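Local coordinates for alpha-glucosidase YIHQ (Escherichia coli, PDB 5AEG), which hydrolyses sulfoquinovosyl diacylglycerides and simpler sulfoquinovosides to sulfoquinovose, a source of carbon and sulfur for the bacterium, at residues A[20-25]-A[101-106]; A[28-33]-A[117-122]; A[77-82]-A[93-98]; A[196-201]-A[223-228]. All blocks are in the same frame, centred on the assembly; numbering follows the deposited sequence.

Interaction 1: A[20-25]-A[101-106]; sequences FTLHFQ and GRLLLE
Phe24 lays its ring against Leu103, and its atoms can be followed outward in turn. CB lies 4.1 Å from Leu103 CD2, and CG, placed anti to the backbone N (chi1 168°), sends the ring past the leucine, the two side chains running in opposite directions. All six ring carbons lie 3.7 to 4.0 Å from Leu103 CB, which sits almost exactly over the centre, 3.6 Å from the centroid and 7° off the normal: a CH-pi contact. The tip, CZ, reaches Leu103 N at 3.7 Å and has Gly101 O at the ring edge, 4.0 Å away. Gln25 CG lies off-centre over the opposite face. An alanine in place of Phe24 is likely to open a gap over Leu103 CB and take away the CH-pi contact. Further along, Leu22 CD2 meets Leu105 CD2 at 4.3 Å. This buried contact joins strand 20-24 to strand 103-109 by apolar and CH-pi packing, with no hydrogen bond between the two segments.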
loop_
_atom_site.group_PDB
_atom_site.type_symbol
_atom_site.label_atom_id
_atom_site.label_comp_id
_atom_site.label_asym_id
_atom_site.label_seq_id
_atom_site.Cartn_x
_atom_site.Cartn_y
_atom_site.Cartn_z
ATOM N N PHE A 20 -4.747 -34.148 17.264
ATOM C CA PHE A 20 -5.536 -34.023 16.005
ATOM C C PHE A 20 -4.765 -33.359 14.838
ATOM O O PHE A 20 -3.696 -32.756 15.078
ATOM C CB PHE A 20 -6.896 -33.358 16.244
ATOM C CG PHE A 20 -6.874 -31.872 16.511
ATOM C CD1 PHE A 20 -6.726 -30.955 15.466
ATOM C CD2 PHE A 20 -7.080 -31.376 17.789
ATOM C CE1 PHE A 20 -6.746 -29.593 15.698
ATOM C CE2 PHE A 20 -7.097 -30.016 18.028
ATOM C CZ PHE A 20 -6.920 -29.121 16.980
ATOM N N THR A 21 -5.315 -33.489 13.611
ATOM C CA THR A 21 -4.784 -32.833 12.387
ATOM C C THR A 21 -5.940 -32.380 11.578
ATOM O O THR A 21 -7.032 -32.952 11.691
ATOM C CB THR A 21 -3.823 -33.672 11.527
ATOM O OG1 THR A 21 -4.455 -34.862 11.059
ATOM C CG2 THR A 21 -2.555 -33.979 12.249
ATOM N N LEU A 22 -5.788 -31.254 10.871
ATOM C CA LEU A 22 -6.807 -30.780 10.010
ATOM C C LEU A 22 -6.069 -30.512 8.672
ATOM O O LEU A 22 -5.073 -29.713 8.659
ATOM C CB LEU A 22 -7.429 -29.510 10.523
ATOM C CG LEU A 22 -8.342 -28.761 9.536
ATOM C CD1 LEU A 22 -9.632 -29.527 9.213
ATOM C CD2 LEU A 22 -8.681 -27.391 10.083
ATOM N N HIS A 23 -6.527 -31.165 7.601
ATOM C CA HIS A 23 -6.036 -30.922 6.257
ATOM C C HIS A 23 -7.189 -30.233 5.560
ATOM O O HIS A 23 -8.360 -30.458 5.871
ATOM C CB HIS A 23 -5.662 -32.222 5.489
ATOM C CG HIS A 23 -4.389 -32.871 5.919
ATOM N ND1 HIS A 23 -4.295 -33.675 7.028
ATOM C CD2 HIS A 23 -3.165 -32.863 5.364
ATOM C CE1 HIS A 23 -3.065 -34.142 7.139
ATOM N NE2 HIS A 23 -2.353 -33.646 6.135
ATOM N N PHE A 24 -6.881 -29.365 4.596
ATOM C CA PHE A 24 -7.887 -28.620 3.834
ATOM C C PHE A 24 -7.346 -28.721 2.376
ATOM O O PHE A 24 -6.191 -28.312 2.089
ATOM C CB PHE A 24 -7.943 -27.159 4.332
ATOM C CG PHE A 24 -8.717 -26.223 3.453
ATOM C CD1 PHE A 24 -10.015 -26.475 3.143
ATOM C CD2 PHE A 24 -8.132 -25.045 2.948
ATOM C CE1 PHE A 24 -10.746 -25.639 2.343
ATOM C CE2 PHE A 24 -8.863 -24.201 2.152
ATOM C CZ PHE A 24 -10.176 -24.502 1.833
ATOM N N GLN A 25 -8.099 -29.386 1.506
ATOM C CA GLN A 25 -7.622 -29.753 0.141
ATOM C C GLN A 25 -6.233 -30.221 0.112
ATOM O O GLN A 25 -5.402 -29.754 -0.680
ATOM C CB GLN A 25 -7.781 -28.625 -0.796
ATOM C CG GLN A 25 -9.070 -27.936 -0.558
ATOM C CD GLN A 25 -9.673 -27.413 -1.781
ATOM O OE1 GLN A 25 -8.997 -26.900 -2.675
ATOM N NE2 GLN A 25 -10.977 -27.576 -1.867
ATOM N N GLY A 101 -17.314 -22.081 0.243
ATOM C CA GLY A 101 -16.357 -23.238 0.379
ATOM C C GLY A 101 -14.962 -22.918 0.929
ATOM O O GLY A 101 -13.991 -23.714 0.794
ATOM N N ARG A 102 -14.832 -21.708 1.497
ATOM C CA ARG A 102 -13.626 -21.356 2.188
ATOM C C ARG A 102 -13.582 -22.061 3.515
ATOM O O ARG A 102 -14.594 -22.192 4.214
ATOM C CB ARG A 102 -13.600 -19.852 2.466
ATOM C CG ARG A 102 -13.840 -18.980 1.265
ATOM C CD ARG A 102 -13.342 -17.536 1.475
ATOM N NE ARG A 102 -13.747 -16.706 0.320
ATOM C CZ ARG A 102 -14.964 -16.195 0.090
ATOM N NH1 ARG A 102 -15.931 -16.372 0.952
ATOM N NH2 ARG A 102 -15.212 -15.436 -1.002
ATOM N N LEU A 103 -12.422 -22.498 3.905
ATOM C CA LEU A 103 -12.243 -22.878 5.279
ATOM C C LEU A 103 -12.433 -21.686 6.223
ATOM O O LEU A 103 -11.743 -20.680 6.072
ATOM C CB LEU A 103 -10.934 -23.540 5.429
ATOM C CG LEU A 103 -10.550 -23.864 6.878
ATOM C CD1 LEU A 103 -11.521 -24.909 7.452
ATOM C CD2 LEU A 103 -9.149 -24.280 7.049
ATOM N N LEU A 104 -13.394 -21.748 7.162
ATOM C CA LEU A 104 -13.621 -20.710 8.223
ATOM C C LEU A 104 -13.197 -21.238 9.606
ATOM O O LEU A 104 -13.702 -22.332 10.019
ATOM C CB LEU A 104 -15.084 -20.318 8.232
ATOM C CG LEU A 104 -15.629 -19.299 9.219
ATOM C CD1 LEU A 104 -14.920 -17.977 8.959
ATOM C CD2 LEU A 104 -17.151 -19.112 9.098
ATOM N N LEU A 105 -12.192 -20.588 10.282
ATOM C CA LEU A 105 -11.829 -20.904 11.672
ATOM C C LEU A 105 -12.293 -19.782 12.546
ATOM O O LEU A 105 -11.981 -18.604 12.299
ATOM C CB LEU A 105 -10.333 -21.132 11.879
ATOM C CG LEU A 105 -9.594 -22.156 11.045
ATOM C CD1 LEU A 105 -8.158 -22.280 11.603
ATOM C CD2 LEU A 105 -10.279 -23.511 11.057
ATOM N N GLU A 106 -13.078 -20.103 13.566
ATOM C CA GLU A 106 -13.641 -19.076 14.436
ATOM C C GLU A 106 -13.240 -19.404 15.865
ATOM O O GLU A 106 -13.744 -20.384 16.454
ATOM C CB GLU A 106 -15.162 -19.030 14.324
ATOM C CG GLU A 106 -15.699 -18.475 13.032
ATOM C CD GLU A 106 -17.172 -18.825 12.867
ATOM O OE1 GLU A 106 -17.484 -20.035 12.811
ATOM O OE2 GLU A 106 -17.995 -17.912 12.833
#

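Interaction 2: A[28-33]-A[117-122]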
loop_
_atom_site.group_PDB
_atom_site.type_symbol
_atom_site.label_atom_id
_atom_site.label_comp_id
_atom_site.label_asym_id
_atom_site.label_seq_id
_atom_site.Cartn_x
_atom_site.Cartn_y
_atom_site.Cartn_z
ATOM N N LEU A 28 -1.885 -29.463 5.090
ATOM C CA LEU A 28 -1.936 -29.599 6.499
ATOM C C LEU A 28 -1.978 -28.166 7.104
ATOM O O LEU A 28 -1.024 -27.441 6.949
ATOM C CB LEU A 28 -0.683 -30.300 6.972
ATOM C CG LEU A 28 -0.522 -30.494 8.495
ATOM C CD1 LEU A 28 -1.684 -31.328 9.007
ATOM C CD2 LEU A 28 0.770 -31.070 8.935
ATOM N N ILE A 29 -3.085 -27.814 7.734
ATOM C CA ILE A 29 -3.365 -26.481 8.337
ATOM C C ILE A 29 -3.099 -26.425 9.848
ATOM O O ILE A 29 -2.398 -25.493 10.300
ATOM C CB ILE A 29 -4.805 -25.997 8.010
ATOM C CG1 ILE A 29 -5.038 -25.788 6.492
ATOM C CG2 ILE A 29 -5.132 -24.658 8.661
ATOM C CD1 ILE A 29 -4.131 -24.824 5.717
ATOM N N LEU A 30 -3.606 -27.427 10.624
ATOM C CA LEU A 30 -3.416 -27.498 12.093
ATOM C C LEU A 30 -2.975 -28.883 12.533
ATOM O O LEU A 30 -3.474 -29.894 11.984
ATOM C CB LEU A 30 -4.729 -27.217 12.809
ATOM C CG LEU A 30 -5.506 -25.962 12.522
ATOM C CD1 LEU A 30 -6.873 -25.973 13.199
ATOM C CD2 LEU A 30 -4.717 -24.749 13.025
ATOM N N THR A 31 -2.006 -28.949 13.438
ATOM C CA THR A 31 -1.690 -30.166 14.185
ATOM C C THR A 31 -1.569 -29.757 15.635
ATOM O O THR A 31 -1.074 -28.689 15.926
ATOM C CB THR A 31 -0.335 -30.730 13.884
ATOM O OG1 THR A 31 0.609 -29.704 14.151
ATOM C CG2 THR A 31 -0.246 -31.056 12.483
ATOM N N HIS A 32 -2.036 -30.616 16.523
ATOM C CA HIS A 32 -2.143 -30.336 17.965
ATOM C C HIS A 32 -1.937 -31.631 18.715
ATOM O O HIS A 32 -2.600 -32.617 18.408
ATOM C CB HIS A 32 -3.546 -29.865 18.320
ATOM C CG HIS A 32 -3.769 -29.688 19.788
ATOM N ND1 HIS A 32 -3.443 -28.522 20.456
ATOM C CD2 HIS A 32 -4.305 -30.506 20.725
ATOM C CE1 HIS A 32 -3.742 -28.635 21.740
ATOM N NE2 HIS A 32 -4.277 -29.823 21.930
ATOM N N SER A 33 -1.076 -31.634 19.699
ATOM C CA SER A 33 -1.148 -32.657 20.736
ATOM C C SER A 33 -0.897 -31.984 22.057
ATOM O O SER A 33 -0.551 -30.758 22.107
ATOM C CB SER A 33 -0.067 -33.694 20.498
ATOM O OG SER A 33 1.205 -33.068 20.602
ATOM N N ILE A 117 -4.185 -14.136 21.959
ATOM C CA ILE A 117 -4.285 -15.423 21.342
ATOM C C ILE A 117 -2.945 -15.621 20.600
ATOM O O ILE A 117 -2.408 -14.690 19.936
ATOM C CB ILE A 117 -5.478 -15.532 20.343
ATOM C CG1 ILE A 117 -6.847 -15.553 20.989
ATOM C CG2 ILE A 117 -5.218 -16.692 19.340
ATOM C CD1 ILE A 117 -7.988 -15.061 20.051
ATOM N N TRP A 118 -2.401 -16.826 20.670
ATOM C CA TRP A 118 -1.319 -17.267 19.769
ATOM C C TRP A 118 -1.753 -18.553 19.117
ATOM O O TRP A 118 -2.068 -19.528 19.836
ATOM C CB TRP A 118 -0.026 -17.516 20.495
ATOM C CG TRP A 118 0.584 -16.395 21.254
ATOM C CD1 TRP A 118 1.731 -15.671 20.871
ATOM C CD2 TRP A 118 0.167 -15.828 22.518
ATOM N NE1 TRP A 118 2.001 -14.717 21.807
ATOM C CE2 TRP A 118 1.092 -14.789 22.836
ATOM C CE3 TRP A 118 -0.848 -16.111 23.420
ATOM C CZ2 TRP A 118 1.028 -14.070 24.012
ATOM C CZ3 TRP A 118 -0.932 -15.380 24.561
ATOM C CH2 TRP A 118 0.014 -14.363 24.865
ATOM N N LEU A 119 -1.817 -18.593 17.774
ATOM C CA LEU A 119 -2.225 -19.762 17.056
ATOM C C LEU A 119 -1.160 -20.153 16.089
ATOM O O LEU A 119 -0.710 -19.296 15.325
ATOM C CB LEU A 119 -3.513 -19.453 16.321
ATOM C CG LEU A 119 -4.046 -20.544 15.373
ATOM C CD1 LEU A 119 -4.654 -21.736 16.146
ATOM C CD2 LEU A 119 -5.124 -19.967 14.465
ATOM N N ARG A 120 -0.741 -21.428 16.121
ATOM C CA ARG A 120 0.203 -21.986 15.155
ATOM C C ARG A 120 -0.496 -22.749 14.032
ATOM O O ARG A 120 -1.363 -23.649 14.219
ATOM C CB ARG A 120 1.338 -22.827 15.789
ATOM C CG ARG A 120 2.084 -22.156 16.904
ATOM C CD ARG A 120 3.211 -22.973 17.448
ATOM N NE ARG A 120 4.023 -22.154 18.317
ATOM C CZ ARG A 120 5.088 -22.630 18.959
ATOM N NH1 ARG A 120 5.422 -23.895 18.854
ATOM N NH2 ARG A 120 5.810 -21.854 19.719
ATOM N N LEU A 121 -0.100 -22.384 12.827
ATOM C CA LEU A 121 -0.431 -23.053 11.635
ATOM C C LEU A 121 0.715 -23.931 11.173
ATOM O O LEU A 121 1.880 -23.564 11.203
ATOM C CB LEU A 121 -0.805 -22.065 10.502
ATOM C CG LEU A 121 -1.868 -21.019 10.827
ATOM C CD1 LEU A 121 -2.081 -20.156 9.588
ATOM C CD2 LEU A 121 -3.169 -21.651 11.228
ATOM N N ALA A 122 0.407 -25.156 10.750
ATOM C CA ALA A 122 1.451 -26.048 10.325
ATOM C C ALA A 122 2.111 -25.399 9.014
ATOM O O ALA A 122 1.415 -24.775 8.239
ATOM C CB ALA A 122 0.869 -27.409 9.978
HETATM O O HOH W 1 -0.812 -26.233 14.026
#
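The flat carbonyl group of Ile29 takes the N-H of Ala122 from above one of its faces: the donor stands 46° out of the carbonyl plane, although the bond itself is short (Ala122 N to Ile29 O, 2.9 Å) and fairly straight (160° at the hydrogen). The same oxygen receives a CA-H...O contact from Leu121 CA at 3.4 Å. Water 1 adds a second polar link, accepting from Thr31 N at 3.0 Å and lying 2.6 Å from Arg120 O, to which it is hydrogen-bonded. Ala122 CB fits against Leu28 CG at 3.7 Å, and CD2 of Leu30 lies 3.9 Å from CD2 of Leu121, the two side chains crossing at a slant. Because Leu30 CG stands anti to its carbonyl carbon (chi1 -54°), the far end of the side chain bends back to 117-122, where CD2 also meets Leu119 CD1. Ile29 and Leu30 together face Leu22, a classic beta bulge in strand 27-32. The guanidinium of Arg120 is engaged elsewhere, in a salt bridge with Glu214. With a single direct backbone bond, a water bridge and mostly apolar side chains, the two strands touch locally and do not pair along their length.

Interaction 3: A[77-82]-A[93-98]; sequences DGWLIH and LNISAD
The beta hairpin of strands 79-85 and 89-97 is zipped by the hydrogen-bonded pairs Trp79-Ile95 and Ile81-Leu93. Each pair makes two backbone bonds; Trp79 N to Ile95 O and the return, Ile95 N to Trp79 O, are both 2.8 Å. Between the two pairs, Leu80 and Asn94 form a non-hydrogen-bonded pair, side chains on one face: with its CG anti to the backbone N (chi1 177°), Leu80 brings CD1 within 3.3 Å of Asn94 OD1, while Asn94 ND2 lies 3.6 Å from Trp79 O. An alanine in place of Asn94 would probably leave the side chain of Leu80 without its cross-strand neighbour and freer to turn. On the other face, Ile81 CD1 touches Ile95 CD1 at 3.9 Å, and Trp79 CE3 lies 4.3 Å from Ile95 CG2; Phe11 stacks on the tryptophan. Next to Trp79, Gly78 CA approaches Ile95 O so closely that a CB there would clash. Water 2 accepts from Ser96 OG at 2.6 Å and donates to Ala97 O and to OD2 of the poorly ordered Asp77. One mixed face and one apolar face, the latter packed against strand 9-12, give an amphipathic antiparallel hairpin in the galactose mutarotase-like beta domain of family GH31.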
loop_
_atom_site.group_PDB
_atom_site.type_symbol
_atom_site.label_atom_id
_atom_site.label_comp_id
_atom_site.label_asym_id
_atom_site.label_seq_id
_atom_site.Cartn_x
_atom_site.Cartn_y
_atom_site.Cartn_z
ATOM N N ASP A 77 -22.272 -27.597 10.870
ATOM C CA ASP A 77 -21.388 -27.078 9.836
ATOM C C ASP A 77 -20.073 -27.845 9.689
ATOM O O ASP A 77 -19.574 -28.004 8.586
ATOM C CB ASP A 77 -21.072 -25.597 10.117
ATOM C CG ASP A 77 -22.309 -24.709 10.069
ATOM O OD1 ASP A 77 -23.336 -25.074 10.685
ATOM O OD2 ASP A 77 -22.243 -23.645 9.410
ATOM N N GLY A 78 -19.481 -28.282 10.791
ATOM C CA GLY A 78 -18.229 -29.037 10.710
ATOM C C GLY A 78 -17.823 -29.607 12.064
ATOM O O GLY A 78 -18.394 -30.635 12.502
ATOM N N TRP A 79 -16.902 -28.916 12.748
ATOM C CA TRP A 79 -16.357 -29.376 14.012
ATOM C C TRP A 79 -16.241 -28.275 15.010
ATOM O O TRP A 79 -15.977 -27.124 14.666
ATOM C CB TRP A 79 -14.990 -29.995 13.843
ATOM C CG TRP A 79 -14.966 -31.304 13.158
ATOM C CD1 TRP A 79 -15.049 -32.555 13.733
ATOM C CD2 TRP A 79 -14.837 -31.514 11.760
ATOM N NE1 TRP A 79 -14.949 -33.520 12.767
ATOM C CE2 TRP A 79 -14.830 -32.914 11.545
ATOM C CE3 TRP A 79 -14.725 -30.658 10.662
ATOM C CZ2 TRP A 79 -14.701 -33.473 10.283
ATOM C CZ3 TRP A 79 -14.605 -31.217 9.397
ATOM C CH2 TRP A 79 -14.591 -32.622 9.220
ATOM N N LEU A 80 -16.364 -28.651 16.270
ATOM C CA LEU A 80 -16.189 -27.748 17.411
ATOM C C LEU A 80 -15.147 -28.339 18.328
ATOM O O LEU A 80 -15.328 -29.453 18.823
ATOM C CB LEU A 80 -17.506 -27.491 18.121
ATOM C CG LEU A 80 -17.438 -26.599 19.381
ATOM C CD1 LEU A 80 -16.988 -25.189 19.040
ATOM C CD2 LEU A 80 -18.805 -26.566 20.045
ATOM N N ILE A 81 -14.003 -27.640 18.474
ATOM C CA ILE A 81 -12.944 -28.017 19.403
ATOM C C ILE A 81 -12.997 -27.164 20.668
ATOM O O ILE A 81 -12.968 -25.915 20.614
ATOM C CB ILE A 81 -11.572 -27.958 18.747
ATOM C CG1 ILE A 81 -11.647 -28.695 17.420
ATOM C CG2 ILE A 81 -10.564 -28.572 19.641
ATOM C CD1 ILE A 81 -10.350 -28.830 16.676
ATOM N N HIS A 82 -13.168 -27.857 21.790
ATOM C CA HIS A 82 -13.039 -27.240 23.111
ATOM C C HIS A 82 -11.617 -27.347 23.573
ATOM O O HIS A 82 -11.139 -28.436 23.889
ATOM C CB HIS A 82 -13.945 -27.888 24.123
ATOM C CG HIS A 82 -15.387 -27.711 23.836
ATOM N ND1 HIS A 82 -16.126 -26.683 24.382
ATOM C CD2 HIS A 82 -16.250 -28.458 23.101
ATOM C CE1 HIS A 82 -17.377 -26.779 23.962
ATOM N NE2 HIS A 82 -17.478 -27.851 23.192
ATOM N N LEU A 93 -12.898 -23.410 19.250
ATOM C CA LEU A 93 -12.564 -23.215 17.840
ATOM C C LEU A 93 -13.583 -23.943 17.021
ATOM O O LEU A 93 -13.711 -25.179 17.137
ATOM C CB LEU A 93 -11.167 -23.764 17.549
ATOM C CG LEU A 93 -10.770 -23.787 16.055
ATOM C CD1 LEU A 93 -10.673 -22.344 15.549
ATOM C CD2 LEU A 93 -9.518 -24.562 15.810
ATOM N N ASN A 94 -14.379 -23.201 16.276
ATOM C CA ASN A 94 -15.270 -23.752 15.313
ATOM C C ASN A 94 -14.607 -23.826 13.938
ATOM O O ASN A 94 -14.018 -22.819 13.456
ATOM C CB ASN A 94 -16.543 -22.919 15.220
ATOM C CG ASN A 94 -17.764 -23.793 15.211
ATOM O OD1 ASN A 94 -18.320 -24.045 16.280
ATOM N ND2 ASN A 94 -18.126 -24.357 14.033
ATOM N N ILE A 95 -14.767 -24.973 13.298
ATOM C CA ILE A 95 -14.199 -25.289 11.987
ATOM C C ILE A 95 -15.360 -25.635 11.081
ATOM O O ILE A 95 -16.226 -26.524 11.411
ATOM C CB ILE A 95 -13.278 -26.470 12.062
ATOM C CG1 ILE A 95 -12.159 -26.205 13.030
ATOM C CG2 ILE A 95 -12.689 -26.874 10.680
ATOM C CD1 ILE A 95 -11.225 -27.406 13.189
ATOM N N SER A 96 -15.412 -24.912 9.962
ATOM C CA SER A 96 -16.517 -25.017 9.011
ATOM C C SER A 96 -16.062 -24.609 7.598
ATOM O O SER A 96 -14.941 -24.087 7.443
ATOM C CB SER A 96 -17.736 -24.277 9.506
ATOM O OG SER A 96 -17.760 -22.873 9.307
ATOM N N ALA A 97 -16.816 -25.032 6.586
ATOM C CA ALA A 97 -16.861 -24.352 5.242
ATOM C C ALA A 97 -17.766 -23.089 5.330
ATOM O O ALA A 97 -18.756 -23.063 6.071
ATOM C CB ALA A 97 -17.347 -25.301 4.154
ATOM N N ASP A 98 -17.380 -21.993 4.665
ATOM C CA ASP A 98 -18.263 -20.817 4.607
ATOM C C ASP A 98 -19.152 -20.941 3.356
ATOM O O ASP A 98 -19.085 -21.982 2.629
ATOM C CB ASP A 98 -17.498 -19.475 4.758
ATOM C CG ASP A 98 -16.879 -18.940 3.415
ATOM O OD1 ASP A 98 -16.892 -19.673 2.391
ATOM O OD2 ASP A 98 -16.344 -17.793 3.433
HETATM O O HOH W 2 -19.955 -21.645 8.587
#

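Interaction 4: A[196-201]-A[223-228]; sequences HVDNSC and TLRFEC
Asp198 OD2 accepts a 2.8 Å hydrogen bond from Arg225 NH2, part of a salt bridge, through its syn lone pair. The oxygen lies at the guanidinium edge, near its plane, but the carboxylate and guanidinium planes are turned 33° apart. Thr223 CG2 also comes within 3.5 Å of OD2. A bend at chi3 (-135°) carries the arginine chain round toward this carboxylate; its NH1 has a long, weak ion pair with Asp98. Alongside the salt bridge the strands pair in antiparallel fashion. His196 N to Arg225 O (2.9 Å) and Arg225 N to His196 O (2.8 Å) close the hydrogen-bonded pair, and Asp198 N adds one more backbone bond, to Thr223 O at 2.9 Å, just beyond the strand. Asn199 OD1 adds a weak bond from Thr223 N at 3.3 Å, while its ND2 is held by Lys221 O and Glu219. On the face opposite His196 and Arg225, Val197 and Leu224 lie side by side, CG2 to CD2 at 3.8 Å. Thus the link between strands 193-197 and 221-228 runs on past the end of the former: Asp198 and Asn199 are tied by backbone bond, amide and charge, and the aspartate probably offsets part of the arginine's charge.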
loop_
_atom_site.group_PDB
_atom_site.type_symbol
_atom_site.label_atom_id
_atom_site.label_comp_id
_atom_site.label_asym_id
_atom_site.label_seq_id
_atom_site.Cartn_x
_atom_site.Cartn_y
_atom_site.Cartn_z
ATOM N N HIS A 196 -6.728 -15.132 5.372
ATOM C CA HIS A 196 -7.207 -13.788 5.663
ATOM C C HIS A 196 -7.853 -13.739 7.059
ATOM O O HIS A 196 -8.710 -14.587 7.380
ATOM C CB HIS A 196 -8.218 -13.324 4.647
ATOM C CG HIS A 196 -8.791 -11.982 4.976
ATOM N ND1 HIS A 196 -8.014 -10.844 5.011
ATOM C CD2 HIS A 196 -10.027 -11.605 5.385
ATOM C CE1 HIS A 196 -8.759 -9.816 5.365
ATOM N NE2 HIS A 196 -9.988 -10.256 5.619
ATOM N N VAL A 197 -7.453 -12.788 7.890
ATOM C CA VAL A 197 -7.935 -12.691 9.288
ATOM C C VAL A 197 -8.824 -11.435 9.380
ATOM O O VAL A 197 -8.459 -10.312 8.950
ATOM C CB VAL A 197 -6.819 -12.696 10.304
ATOM C CG1 VAL A 197 -7.315 -12.522 11.752
ATOM C CG2 VAL A 197 -5.941 -13.926 10.201
ATOM N N ASP A 198 -10.009 -11.591 9.934
ATOM C CA ASP A 198 -10.960 -10.480 9.933
ATOM C C ASP A 198 -10.608 -9.419 10.941
ATOM O O ASP A 198 -10.991 -8.261 10.793
ATOM C CB ASP A 198 -12.399 -10.924 10.265
ATOM C CG ASP A 198 -13.076 -11.608 9.134
ATOM O OD1 ASP A 198 -12.630 -11.590 7.961
ATOM O OD2 ASP A 198 -14.154 -12.150 9.412
ATOM N N ASN A 199 -9.883 -9.747 11.947
ATOM C CA ASN A 199 -9.712 -8.742 13.004
ATOM C C ASN A 199 -8.944 -7.466 12.561
ATOM O O ASN A 199 -8.175 -7.507 11.585
ATOM C CB ASN A 199 -8.871 -9.393 14.061
ATOM C CG ASN A 199 -9.490 -10.662 14.646
ATOM O OD1 ASN A 199 -9.846 -11.599 13.904
ATOM N ND2 ASN A 199 -9.531 -10.711 16.014
ATOM N N SER A 200 -9.052 -6.393 13.329
ATOM C CA SER A 200 -8.236 -5.168 13.115
ATOM C C SER A 200 -7.409 -4.779 14.324
ATOM O O SER A 200 -6.782 -3.736 14.358
ATOM C CB SER A 200 -9.115 -4.028 12.620
ATOM O OG SER A 200 -9.987 -3.649 13.664
ATOM N N CYS A 201 -7.364 -5.624 15.344
ATOM C CA CYS A 201 -6.462 -5.456 16.464
ATOM C C CYS A 201 -5.006 -5.528 16.066
ATOM O O CYS A 201 -4.716 -5.996 14.946
ATOM C CB CYS A 201 -6.758 -6.518 17.558
ATOM S SG CYS A 201 -6.584 -8.223 16.945
ATOM N N THR A 223 -11.188 -14.618 13.731
ATOM C CA THR A 223 -11.804 -15.295 12.605
ATOM C C THR A 223 -10.826 -15.306 11.440
ATOM O O THR A 223 -10.399 -14.205 11.006
ATOM C CB THR A 223 -13.029 -14.528 12.167
ATOM O OG1 THR A 223 -13.985 -14.506 13.258
ATOM C CG2 THR A 223 -13.632 -15.189 10.966
ATOM N N LEU A 224 -10.496 -16.499 10.966
ATOM C CA LEU A 224 -9.554 -16.693 9.862
ATOM C C LEU A 224 -10.249 -17.449 8.718
ATOM O O LEU A 224 -10.984 -18.400 8.963
ATOM C CB LEU A 224 -8.371 -17.548 10.311
ATOM C CG LEU A 224 -7.607 -17.120 11.546
ATOM C CD1 LEU A 224 -8.283 -17.647 12.829
ATOM C CD2 LEU A 224 -6.150 -17.552 11.457
ATOM N N ARG A 225 -9.963 -17.083 7.487
ATOM C CA ARG A 225 -10.552 -17.750 6.316
ATOM C C ARG A 225 -9.443 -18.156 5.414
ATOM O O ARG A 225 -8.474 -17.408 5.260
ATOM C CB ARG A 225 -11.383 -16.782 5.524
ATOM C CG ARG A 225 -12.792 -16.539 6.053
ATOM C CD ARG A 225 -13.330 -15.249 5.394
ATOM N NE ARG A 225 -13.973 -14.421 6.383
ATOM C CZ ARG A 225 -15.174 -14.682 6.854
ATOM N NH1 ARG A 225 -15.857 -15.700 6.361
ATOM N NH2 ARG A 225 -15.681 -13.926 7.792
ATOM N N PHE A 226 -9.582 -19.328 4.783
ATOM C CA PHE A 226 -8.567 -19.857 3.850
ATOM C C PHE A 226 -9.240 -20.320 2.565
ATOM O O PHE A 226 -10.446 -20.797 2.570
ATOM C CB PHE A 226 -7.801 -21.043 4.386
ATOM C CG PHE A 226 -7.144 -20.856 5.703
ATOM C CD1 PHE A 226 -7.893 -20.732 6.862
ATOM C CD2 PHE A 226 -5.761 -20.873 5.804
ATOM C CE1 PHE A 226 -7.288 -20.620 8.069
ATOM C CE2 PHE A 226 -5.139 -20.773 7.020
ATOM C CZ PHE A 226 -5.919 -20.635 8.170
ATOM N N GLU A 227 -8.557 -20.129 1.435
ATOM C CA GLU A 227 -8.953 -20.821 0.186
ATOM C C GLU A 227 -7.702 -21.261 -0.466
ATOM O O GLU A 227 -6.667 -20.605 -0.340
ATOM C CB GLU A 227 -9.665 -19.978 -0.807
ATOM C CG GLU A 227 -11.117 -19.847 -0.690
ATOM C CD GLU A 227 -11.741 -19.059 -1.830
ATOM O OE1 GLU A 227 -11.702 -17.801 -1.767
ATOM O OE2 GLU A 227 -12.395 -19.688 -2.706
ATOM N N CYS A 228 -7.801 -22.340 -1.253
ATOM C CA CYS A 228 -6.709 -22.857 -2.045
ATOM C C CYS A 228 -7.015 -22.653 -3.534
ATOM O O CYS A 228 -8.135 -22.302 -3.929
ATOM C CB CYS A 228 -6.508 -24.359 -1.822
ATOM S SG CYS A 228 -6.174 -24.858 -0.136
#

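Strand 103-109 lies between strands 89-97 and 221-228: Leu104 N probably bonds Ser96 O of interaction 3 (2.8 Å), and Leu105 N probably bonds Leu224 O of interaction 4 (2.8 Å). Interaction 1 packs strand 20-24 against strand 103-109, and the neighbour of strand 20-24, strand 27-32, makes interaction 2, the two centres about 11 Å apart. Between them a shared apolar interior forms: Phe20 CZ meets Ile81 CD1 (3.5 Å), Leu30 CD1 meets Leu93 CD2 (4.0 Å), and Ile29 CG2 meets Phe226 CZ (4.1 Å). All four contacts lie away from the active site, whose nucleophile Asp405 belongs to the TIM-barrel domain. Interaction 4 is nearest the chain centre, about 19 Å from it.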